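401aa long hypothetical glucose-1-phosphate thymidylyltransferase (PDB 2GGO) is a bifunctional enzyme that probably transfers nucleotidyl groups to sugar 1-phosphates and acetylates amino-sugar phosphates, on the route to UDP-GlcNAc and UDP-GalNAc. Local coordinates at residues L155-A158 / G159-L163; W213-I216 / D217-W221; R13-P16 / I17-T20; K56-E59 / Y60-K64. All blocks are in the same frame, centred on the assembly; numbering follows the deposited sequence.

All four contacts are local ones within the N-terminal nucleotidyltransferase part of the chain. Interactions 1 and 2 are buried, interaction 3 is partly so and interaction 4 lies at the surface. Interactions 2 and 4 each run along one helix, joining successive turns; interaction 1 spans a corner in strand 155-164 and interaction 3 a loop turn. Polar side-chain bonds shape the corner, a histidine face and two waters the loop. The helix at 213-221 adds an asparagine amide to its backbone bonds, helix 58-64 loose charge pairs outside and a phenylalanine edge within. Interaction 3 touches interaction 2 through Ile17 and Ile215, and interaction 4 through Thr20 and Tyr60.

Interaction 1: residues L155-A158 / G159-L163; sequences LINA and GIYKL
Asn157 and Tyr161 meet edge on: the amide and the phenol ring are nearly coplanar, 24° between their planes, and the amide nitrogen lies in the plane of the ring. OD1 of Asn157 also stays near that plane, 3.3 Å from Tyr161 CE2. Strand 117-123 and helix 184-194 supply further neighbours of the tyrosine, Ile119 from the first and Leu184, Thr185 and Ile188 from the second. Two hydrogen bonds fix the amide. Asn157 ND2 donates almost straight to Tyr161 OH; the modelled 2.5 Å is very short and its exact value doubtful. Asn157 OD1 accepts the N-H of Gly159 at 2.9 Å, from well above the carbonyl plane, and so closes an Asx turn. With CG anti to the backbone N (chi1 180°), the amide reaches forward over the corner where the chain leaves one sheet face for another. Gly159 takes a positive phi there, and Ala158 O is held by Trp206 NE1. Asn157 probably binds N-acetyl-alpha-D-glucosamine 1-phosphate, as does Tyr97, about 3 Å from Tyr161 between nearest side-chain atoms. The Gly159 N-H at OD1 favours the modelled orientation of the amide, and the two bonds together probably restrain its rotation beside the likely sugar-phosphate site.

Interaction 2: residues W213-I216 / D217-W221; sequences WNII and DVNKW
Ile215 and Asn219 form the tight side of this helical contact, lying side by side and pointing the same way. Ile215 O accepts two bonds from the one asparagine: the backbone Asn219 N at 3.3 Å and the amide Asn219 ND2 at 2.9 Å, arriving from opposite faces of the carbonyl plane. The amide turns back over its own helix because chi1, at -100°, is well off a staggered position; this also sets Asn219 ND2 against Ile215 CG2 at 3.7 Å. The Asn219 amide also has outside partners, OD1 taking the N-H of Leu29 and ND2 giving to Pro27 O, so the group ties the helix to strand 27-28 and the turn after it. On a neighbouring flank Val218 N bonds Asn214 O at 2.9 Å, while the CG2 methyl of Val218 packs over that same oxygen, 3.6 Å away.

Looser side-chain contacts flank the backbone bonds Asp217 N to Trp213 O and Lys220 N to Ile216 O. Asp217, partly exposed, runs beside Trp213, with Asp217 OD2 4.0 Å from Trp213 CD1 and the carboxylate steeply inclined to the ring. Lys220 touches Ile216 by its stem, Lys220 CD resting 4.0 Å from Ile216 CG2, and a bend at chi3 (78°) then leads the chain away to a salt bridge with Glu297 and a cation-pi contact with Tyr280. Helix 212-225 is thereby wedged between two domains: Met207 of strand 206-208 touches Asn214, Asp217 and Val218, Tyr205 stacks on Trp221, and Lys220 reaches the hexapeptide-repeat beta-helix.

Interaction 3: residues R13-P16 / I17-T20; sequences RLEP and ITHT
His19 folds back over Pro16. His19 CB sits 3.4 Å from Pro16 O, the oxygen that also accepts the backbone N-H of His19 at 3.1 Å, across a tight turn. Beyond CG, which chi1 of -75° places beside the backbone N, one face of the imidazole lies over Pro16 CA, 3.9 Å from the ring centroid and 13° off its normal, a CH-pi contact. His19 ND1 passes 3.7 Å from Pro16 CB and bonds the backbone N of Ala379, while the ring meets Tyr395 edge-to-face. CE1 lies near Pro16 CB and CD2 near Glu15 CG. At the tip, His19 NE2 lies 3.6 Å from Glu15 OE1, a proximity without a hydrogen bond. Two waters stitch the turn: one donates to Glu15 OE2 and weakly to Thr18 OG1, the other to Pro16 O and Thr20 OG1. Thr18 OG1 has its main partner in Gly11 O, and its methyl CG2 packs on Leu14 CB at 3.7 Å. A cis peptide before Pro16 bends the chain. The Arg-Leu-x-Pro-x-Thr run follows the glycine-rich loop after the first strand, a sequence motif as in sugar nucleotidyltransferases of the GT-A fold; Arg13 here probably contacts the nucleoside triphosphate.

Interaction 4: residues K56-E59 / Y60-K64; sequences KNKE and YFEKK
Asn57 O accepts the N-H of Phe61 in a weak backbone bond of 3.3 Å as helix 58-64 begins. The next two i to i+4 bonds follow, Glu62 N to Lys58 O and the shorter Lys63 N to Glu59 O, 3.0 Å.

Aromatic contacts come from the inner side. The Phe61 ring presents its edge to the Asn57 carbonyl, with Phe61 CD2 only 3.0 Å from Asn57 O, and its CE2 meets Asn57 CB at 3.7 Å. This phenylalanine is the buried residue of the contact: it packs on Val51 and Val53 of strand 48-53 and on Ile70 of strand 69-72, and meets Phe25 edge-to-face. The helix is the connection of a beta-alpha-beta unit between those two parallel strands, and Phe61 lies on the side of the helix that faces the sheet. Tyr60, turned another way, reaches Phe25, Arg21 and Pro22.

Charged side chains occupy the exposed side. Glu59 extends with CG anti to the backbone N (chi1 -179°), then bends at chi2 so that its carboxylate lies across the aliphatic stem of Lys63: Glu59 OE1 is 3.2 Å from Lys63 CE but 4.1 Å from Lys63 NZ, beyond a salt bridge. Lys58 and Glu62 repeat the pattern more loosely, Glu62 OE1 resting 3.6 Å from Lys58 CG with the ammonium farther off.

Interaction 1: residues L155-A158 / G159-L163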
loop_
_atom_site.group_PDB
_atom_site.type_symbol
_atom_site.label_atom_id
_atom_site.label_comp_id
_atom_site.label_asym_id
_atom_site.label_seq_id
_atom_site.Cartn_x
_atom_site.Cartn_y
_atom_site.Cartn_z
ATOM N N LEU A 155 -19.533 4.359 -9.773
ATOM C CA LEU A 155 -19.240 5.052 -8.522
ATOM C C LEU A 155 -19.127 4.097 -7.348
ATOM O O LEU A 155 -20.098 3.441 -6.969
ATOM C CB LEU A 155 -20.319 6.086 -8.193
ATOM C CG LEU A 155 -20.060 7.592 -8.300
ATOM C CD1 LEU A 155 -20.819 8.253 -7.178
ATOM C CD2 LEU A 155 -18.593 7.998 -8.245
ATOM N N ILE A 156 -17.942 4.049 -6.757
ATOM C CA ILE A 156 -17.727 3.252 -5.554
ATOM C C ILE A 156 -17.419 4.139 -4.328
ATOM O O ILE A 156 -17.057 5.315 -4.471
ATOM C CB ILE A 156 -16.652 2.114 -5.792
ATOM C CG1 ILE A 156 -15.265 2.690 -6.104
ATOM C CG2 ILE A 156 -17.092 1.150 -6.923
ATOM C CD1 ILE A 156 -14.249 2.394 -5.058
ATOM N N ASN A 157 -17.584 3.575 -3.138
ATOM C CA ASN A 157 -17.185 4.249 -1.915
ATOM C C ASN A 157 -15.660 4.429 -1.842
ATOM O O ASN A 157 -14.939 3.458 -1.638
ATOM C CB ASN A 157 -17.698 3.463 -0.708
ATOM C CG ASN A 157 -17.314 4.100 0.630
ATOM O OD1 ASN A 157 -16.812 5.222 0.687
ATOM N ND2 ASN A 157 -17.561 3.381 1.709
ATOM N N ALA A 158 -15.181 5.666 -2.018
ATOM C CA ALA A 158 -13.742 5.984 -1.961
ATOM C C ALA A 158 -13.128 5.917 -0.545
ATOM O O ALA A 158 -11.917 6.090 -0.402
ATOM C CB ALA A 158 -13.471 7.339 -2.575
ATOM N N GLY A 159 -13.953 5.668 0.482
ATOM C CA GLY A 159 -13.523 5.576 1.886
ATOM C C GLY A 159 -12.979 6.837 2.548
ATOM O O GLY A 159 -12.175 6.739 3.482
ATOM N N ILE A 160 -13.397 8.009 2.052
ATOM C CA ILE A 160 -13.164 9.332 2.687
ATOM C C ILE A 160 -14.491 9.986 3.155
ATOM O O ILE A 160 -15.326 10.392 2.354
ATOM C CB ILE A 160 -12.438 10.304 1.731
ATOM C CG1 ILE A 160 -11.074 9.735 1.334
ATOM C CG2 ILE A 160 -12.288 11.711 2.373
ATOM C CD1 ILE A 160 -10.538 10.295 0.063
ATOM N N TYR A 161 -14.688 10.049 4.461
ATOM C CA TYR A 161 -15.949 10.494 5.030
ATOM C C TYR A 161 -15.795 11.797 5.774
ATOM O O TYR A 161 -14.774 12.030 6.400
ATOM C CB TYR A 161 -16.442 9.471 6.051
ATOM C CG TYR A 161 -16.629 8.082 5.519
ATOM C CD1 TYR A 161 -16.448 6.984 6.346
ATOM C CD2 TYR A 161 -16.978 7.855 4.184
ATOM C CE1 TYR A 161 -16.631 5.674 5.865
ATOM C CE2 TYR A 161 -17.154 6.551 3.682
ATOM C CZ TYR A 161 -17.001 5.462 4.534
ATOM O OH TYR A 161 -17.185 4.162 4.062
ATOM N N LYS A 162 -16.826 12.626 5.731
ATOM C CA LYS A 162 -16.951 13.767 6.643
ATOM C C LYS A 162 -18.314 13.584 7.326
ATOM O O LYS A 162 -19.375 13.802 6.718
ATOM C CB LYS A 162 -16.893 15.095 5.871
ATOM C CG LYS A 162 -16.475 16.316 6.639
ATOM C CD LYS A 162 -17.527 16.815 7.625
ATOM C CE LYS A 162 -18.788 17.330 6.927
ATOM N NZ LYS A 162 -19.847 17.923 7.826
ATOM N N LEU A 163 -18.266 13.155 8.584
ATOM C CA LEU A 163 -19.456 12.708 9.288
ATOM C C LEU A 163 -19.642 13.535 10.537
ATOM O O LEU A 163 -18.663 13.906 11.211
ATOM C CB LEU A 163 -19.373 11.213 9.647
ATOM C CG LEU A 163 -19.148 10.177 8.530
ATOM C CD1 LEU A 163 -18.898 8.826 9.121
ATOM C CD2 LEU A 163 -20.287 10.110 7.530
#

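Interaction 2: residues W213-I216 / D217-W221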
loop_
_atom_site.group_PDB
_atom_site.type_symbol
_atom_site.label_atom_id
_atom_site.label_comp_id
_atom_site.label_asym_id
_atom_site.label_seq_id
_atom_site.Cartn_x
_atom_site.Cartn_y
_atom_site.Cartn_z
ATOM N N TRP A 213 0.560 -6.772 -4.937
ATOM C CA TRP A 213 0.951 -6.117 -6.162
ATOM C C TRP A 213 0.569 -4.664 -6.260
ATOM O O TRP A 213 1.206 -3.953 -7.025
ATOM C CB TRP A 213 0.519 -6.875 -7.396
ATOM C CG TRP A 213 -0.881 -7.166 -7.453
ATOM C CD1 TRP A 213 -1.814 -6.403 -8.048
ATOM C CD2 TRP A 213 -1.580 -8.305 -6.883
ATOM N NE1 TRP A 213 -3.074 -6.963 -7.866
ATOM C CE2 TRP A 213 -2.941 -8.149 -7.187
ATOM C CE3 TRP A 213 -1.182 -9.433 -6.147
ATOM C CZ2 TRP A 213 -3.906 -9.067 -6.797
ATOM C CZ3 TRP A 213 -2.150 -10.352 -5.763
ATOM C CH2 TRP A 213 -3.490 -10.168 -6.094
ATOM N N ASN A 214 -0.445 -4.202 -5.501
ATOM C CA ASN A 214 -0.794 -2.767 -5.472
ATOM C C ASN A 214 0.295 -1.903 -4.921
ATOM O O ASN A 214 0.352 -0.747 -5.240
ATOM C CB ASN A 214 -2.092 -2.445 -4.747
ATOM C CG ASN A 214 -3.301 -3.212 -5.291
ATOM O OD1 ASN A 214 -3.529 -3.314 -6.508
ATOM N ND2 ASN A 214 -4.115 -3.708 -4.387
ATOM N N ILE A 215 1.206 -2.448 -4.128
ATOM C CA ILE A 215 2.419 -1.699 -3.776
ATOM C C ILE A 215 3.238 -1.287 -5.016
ATOM O O ILE A 215 3.832 -0.193 -5.072
ATOM C CB ILE A 215 3.287 -2.502 -2.760
ATOM C CG1 ILE A 215 2.432 -2.995 -1.589
ATOM C CG2 ILE A 215 4.517 -1.693 -2.328
ATOM C CD1 ILE A 215 3.243 -3.563 -0.384
ATOM N N ILE A 216 3.271 -2.180 -6.012
ATOM C CA ILE A 216 3.868 -1.838 -7.312
ATOM C C ILE A 216 3.015 -0.759 -8.021
ATOM O O ILE A 216 3.506 0.269 -8.391
ATOM C CB ILE A 216 4.138 -3.070 -8.226
ATOM C CG1 ILE A 216 4.987 -4.123 -7.461
ATOM C CG2 ILE A 216 4.998 -2.598 -9.360
ATOM C CD1 ILE A 216 4.957 -5.617 -8.014
ATOM N N ASP A 217 1.746 -1.024 -8.212
ATOM C CA ASP A 217 0.803 -0.027 -8.692
ATOM C C ASP A 217 1.094 1.388 -8.124
ATOM O O ASP A 217 1.528 2.283 -8.879
ATOM C CB ASP A 217 -0.621 -0.487 -8.338
ATOM C CG ASP A 217 -0.994 -1.773 -9.007
ATOM O OD1 ASP A 217 -0.252 -2.167 -9.922
ATOM O OD2 ASP A 217 -2.004 -2.426 -8.631
ATOM N N VAL A 218 0.927 1.618 -6.822
ATOM C CA VAL A 218 1.093 3.043 -6.369
ATOM C C VAL A 218 2.493 3.621 -6.502
ATOM O O VAL A 218 2.711 4.852 -6.678
ATOM C CB VAL A 218 0.528 3.318 -4.930
ATOM C CG1 VAL A 218 -0.919 2.950 -4.882
ATOM C CG2 VAL A 218 1.257 2.461 -3.938
ATOM N N ASN A 219 3.496 2.766 -6.397
ATOM C CA ASN A 219 4.858 3.280 -6.427
ATOM C C ASN A 219 5.151 3.643 -7.846
ATOM O O ASN A 219 5.871 4.611 -8.096
ATOM C CB ASN A 219 5.827 2.178 -5.946
ATOM C CG ASN A 219 6.245 2.339 -4.548
ATOM O OD1 ASN A 219 7.142 3.099 -4.248
ATOM N ND2 ASN A 219 5.617 1.606 -3.650
ATOM N N LYS A 220 4.555 2.907 -8.793
ATOM C CA LYS A 220 4.722 3.272 -10.215
ATOM C C LYS A 220 4.061 4.610 -10.479
ATOM O O LYS A 220 4.692 5.550 -10.953
ATOM C CB LYS A 220 4.126 2.214 -11.117
ATOM C CG LYS A 220 5.004 0.975 -11.324
ATOM C CD LYS A 220 4.289 0.042 -12.223
ATOM C CE LYS A 220 4.416 0.521 -13.684
ATOM N NZ LYS A 220 3.718 -0.518 -14.450
ATOM N N TRP A 221 2.796 4.724 -10.089
ATOM C CA TRP A 221 2.132 6.041 -10.175
ATOM C C TRP A 221 2.961 7.201 -9.590
ATOM O O TRP A 221 3.224 8.212 -10.242
ATOM C CB TRP A 221 0.758 5.997 -9.526
ATOM C CG TRP A 221 -0.006 7.235 -9.908
ATOM C CD1 TRP A 221 -0.771 7.412 -11.030
ATOM C CD2 TRP A 221 -0.016 8.491 -9.208
ATOM N NE1 TRP A 221 -1.274 8.695 -11.054
ATOM C CE2 TRP A 221 -0.819 9.377 -9.952
ATOM C CE3 TRP A 221 0.557 8.943 -8.013
ATOM C CZ2 TRP A 221 -1.072 10.691 -9.525
ATOM C CZ3 TRP A 221 0.330 10.220 -7.607
ATOM C CH2 TRP A 221 -0.477 11.096 -8.359
#

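Interaction 3: residues R13-P16 / I17-T20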
loop_
_atom_site.group_PDB
_atom_site.type_symbol
_atom_site.label_atom_id
_atom_site.label_comp_id
_atom_site.label_asym_id
_atom_site.label_seq_id
_atom_site.Cartn_x
_atom_site.Cartn_y
_atom_site.Cartn_z
ATOM N N ARG A 13 -4.050 -9.329 4.027
ATOM C CA ARG A 13 -3.987 -9.301 2.592
ATOM C C ARG A 13 -2.672 -8.779 2.080
ATOM O O ARG A 13 -2.312 -9.046 0.939
ATOM C CB ARG A 13 -5.128 -8.472 2.024
ATOM C CG ARG A 13 -6.448 -9.259 1.903
ATOM C CD ARG A 13 -7.605 -8.285 1.633
ATOM N NE ARG A 13 -7.721 -7.294 2.723
ATOM C CZ ARG A 13 -7.553 -5.972 2.606
ATOM N NH1 ARG A 13 -7.279 -5.419 1.430
ATOM N NH2 ARG A 13 -7.692 -5.197 3.679
ATOM N N LEU A 14 -1.935 -8.058 2.917
ATOM C CA LEU A 14 -0.659 -7.453 2.454
ATOM C C LEU A 14 0.588 -8.226 2.951
ATOM O O LEU A 14 1.699 -7.797 2.815
ATOM C CB LEU A 14 -0.603 -5.988 2.841
ATOM C CG LEU A 14 -0.279 -4.970 1.747
ATOM C CD1 LEU A 14 -0.975 -5.274 0.442
ATOM C CD2 LEU A 14 -0.583 -3.496 2.186
ATOM N N GLU A 15 0.380 -9.366 3.576
ATOM C CA GLU A 15 1.508 -10.255 3.855
ATOM C C GLU A 15 2.299 -10.622 2.586
ATOM O O GLU A 15 1.754 -10.695 1.502
ATOM C CB GLU A 15 0.998 -11.490 4.522
ATOM C CG GLU A 15 0.421 -11.082 5.866
ATOM C CD GLU A 15 -0.166 -12.248 6.610
ATOM O OE1 GLU A 15 -0.024 -13.381 6.135
ATOM O OE2 GLU A 15 -0.760 -12.025 7.685
ATOM N N PRO A 16 3.604 -10.858 2.716
ATOM C CA PRO A 16 4.424 -10.810 3.873
ATOM C C PRO A 16 4.924 -9.431 4.251
ATOM O O PRO A 16 5.644 -9.319 5.212
ATOM C CB PRO A 16 5.620 -11.707 3.466
ATOM C CG PRO A 16 5.736 -11.517 2.025
ATOM C CD PRO A 16 4.365 -11.243 1.511
ATOM N N ILE A 17 4.602 -8.387 3.491
ATOM C CA ILE A 17 5.103 -7.062 3.843
ATOM C C ILE A 17 4.661 -6.684 5.262
ATOM O O ILE A 17 5.422 -6.023 5.983
ATOM C CB ILE A 17 4.652 -5.976 2.858
ATOM C CG1 ILE A 17 5.329 -6.110 1.489
ATOM C CG2 ILE A 17 4.919 -4.551 3.481
ATOM C CD1 ILE A 17 5.502 -7.575 0.958
ATOM N N THR A 18 3.463 -7.134 5.664
ATOM C CA THR A 18 2.899 -6.774 6.986
ATOM C C THR A 18 3.342 -7.671 8.137
ATOM O O THR A 18 2.879 -7.517 9.273
ATOM C CB THR A 18 1.343 -6.715 6.983
ATOM O OG1 THR A 18 0.838 -7.914 6.397
ATOM C CG2 THR A 18 0.875 -5.541 6.195
ATOM N N HIS A 19 4.257 -8.600 7.878
ATOM C CA HIS A 19 4.806 -9.358 8.949
ATOM C C HIS A 19 5.656 -8.511 9.862
ATOM O O HIS A 19 5.845 -8.859 11.025
ATOM C CB HIS A 19 5.675 -10.472 8.377
ATOM C CG HIS A 19 4.904 -11.594 7.799
ATOM N ND1 HIS A 19 5.504 -12.569 7.037
ATOM C CD2 HIS A 19 3.599 -11.943 7.900
ATOM C CE1 HIS A 19 4.602 -13.481 6.708
ATOM N NE2 HIS A 19 3.437 -13.109 7.193
ATOM N N THR A 20 6.224 -7.423 9.343
ATOM C CA THR A 20 7.122 -6.635 10.144
ATOM C C THR A 20 6.731 -5.143 10.293
ATOM O O THR A 20 7.373 -4.409 11.049
ATOM C CB THR A 20 8.517 -6.674 9.583
ATOM O OG1 THR A 20 8.445 -6.151 8.270
ATOM C CG2 THR A 20 9.066 -8.144 9.556
HETATM O O HOH W 1 -0.362 -9.753 9.005
HETATM O O HOH W 2 8.003 -8.148 6.267
#

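Interaction 4: residues K56-E59 / Y60-K64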
loop_
_atom_site.group_PDB
_atom_site.type_symbol
_atom_site.label_atom_id
_atom_site.label_comp_id
_atom_site.label_asym_id
_atom_site.label_seq_id
_atom_site.Cartn_x
_atom_site.Cartn_y
_atom_site.Cartn_z
ATOM N N LYS A 56 -1.579 -4.500 19.400
ATOM C CA LYS A 56 -0.337 -5.033 18.787
ATOM C C LYS A 56 0.511 -3.929 18.183
ATOM O O LYS A 56 1.729 -3.906 18.401
ATOM C CB LYS A 56 -0.599 -6.123 17.719
ATOM C CG LYS A 56 -2.025 -6.122 17.090
ATOM C CD LYS A 56 -2.251 -7.125 15.906
ATOM C CE LYS A 56 -1.947 -6.525 14.499
ATOM N NZ LYS A 56 -3.139 -5.890 13.818
ATOM N N ASN A 57 -0.132 -3.009 17.444
ATOM C CA ASN A 57 0.585 -1.997 16.638
ATOM C C ASN A 57 0.777 -0.623 17.304
ATOM O O ASN A 57 1.473 0.241 16.775
ATOM C CB ASN A 57 -0.048 -1.866 15.237
ATOM C CG ASN A 57 0.006 -3.171 14.428
ATOM O OD1 ASN A 57 0.774 -4.086 14.737
ATOM N ND2 ASN A 57 -0.825 -3.259 13.384
ATOM N N LYS A 58 0.178 -0.449 18.474
ATOM C CA LYS A 58 0.238 0.808 19.246
ATOM C C LYS A 58 1.640 1.399 19.429
ATOM O O LYS A 58 1.832 2.608 19.335
ATOM C CB LYS A 58 -0.423 0.575 20.619
ATOM C CG LYS A 58 -0.124 1.608 21.696
ATOM C CD LYS A 58 -0.048 0.946 23.114
ATOM C CE LYS A 58 1.004 -0.229 23.243
ATOM N NZ LYS A 58 2.432 0.156 23.572
ATOM N N GLU A 59 2.605 0.535 19.722
ATOM C CA GLU A 59 3.963 0.962 20.063
ATOM C C GLU A 59 4.710 1.504 18.848
ATOM O O GLU A 59 5.429 2.516 18.934
ATOM C CB GLU A 59 4.760 -0.218 20.638
ATOM C CG GLU A 59 6.206 0.160 21.053
ATOM C CD GLU A 59 7.318 -0.678 20.361
ATOM O OE1 GLU A 59 8.267 -1.082 21.072
ATOM O OE2 GLU A 59 7.273 -0.905 19.121
ATOM N N TYR A 60 4.550 0.772 17.739
ATOM C CA TYR A 60 5.142 1.096 16.449
ATOM C C TYR A 60 4.759 2.515 15.965
ATOM O O TYR A 60 5.635 3.323 15.602
ATOM C CB TYR A 60 4.721 0.022 15.425
ATOM C CG TYR A 60 5.560 0.016 14.162
ATOM C CD1 TYR A 60 6.574 -0.910 13.972
ATOM C CD2 TYR A 60 5.360 0.970 13.178
ATOM C CE1 TYR A 60 7.343 -0.889 12.827
ATOM C CE2 TYR A 60 6.119 0.998 12.052
ATOM C CZ TYR A 60 7.101 0.068 11.865
ATOM O OH TYR A 60 7.836 0.144 10.702
ATOM N N PHE A 61 3.453 2.795 15.975
ATOM C CA PHE A 61 2.921 4.097 15.566
ATOM C C PHE A 61 3.441 5.218 16.433
ATOM O O PHE A 61 3.936 6.217 15.940
ATOM C CB PHE A 61 1.390 4.085 15.566
ATOM C CG PHE A 61 0.775 3.356 14.400
ATOM C CD1 PHE A 61 0.353 4.055 13.274
ATOM C CD2 PHE A 61 0.606 1.970 14.434
ATOM C CE1 PHE A 61 -0.232 3.401 12.190
ATOM C CE2 PHE A 61 -0.001 1.290 13.372
ATOM C CZ PHE A 61 -0.405 1.993 12.239
ATOM N N GLU A 62 3.342 5.039 17.742
ATOM C CA GLU A 62 3.860 6.018 18.682
ATOM C C GLU A 62 5.313 6.322 18.383
ATOM O O GLU A 62 5.703 7.474 18.362
ATOM C CB GLU A 62 3.659 5.567 20.130
ATOM C CG GLU A 62 2.751 6.498 20.937
ATOM C CD GLU A 62 1.870 5.765 21.976
ATOM O OE1 GLU A 62 1.935 4.505 22.067
ATOM O OE2 GLU A 62 1.096 6.458 22.699
ATOM N N LYS A 63 6.108 5.292 18.116
ATOM C CA LYS A 63 7.539 5.476 17.891
ATOM C C LYS A 63 7.863 6.252 16.624
ATOM O O LYS A 63 8.791 7.053 16.626
ATOM C CB LYS A 63 8.263 4.124 17.920
ATOM C CG LYS A 63 8.571 3.705 19.353
ATOM C CD LYS A 63 8.733 2.188 19.548
ATOM C CE LYS A 63 9.418 1.881 20.905
ATOM N NZ LYS A 63 10.922 2.041 20.880
ATOM N N LYS A 64 7.073 6.026 15.565
ATOM C CA LYS A 64 7.303 6.614 14.235
ATOM C C LYS A 64 6.623 7.981 13.983
ATOM O O LYS A 64 7.185 8.836 13.302
ATOM C CB LYS A 64 6.925 5.606 13.146
ATOM C CG LYS A 64 7.866 4.418 13.008
ATOM C CD LYS A 64 9.071 4.726 12.117
ATOM C CE LYS A 64 8.857 4.228 10.681
ATOM N NZ LYS A 64 9.211 5.283 9.636
#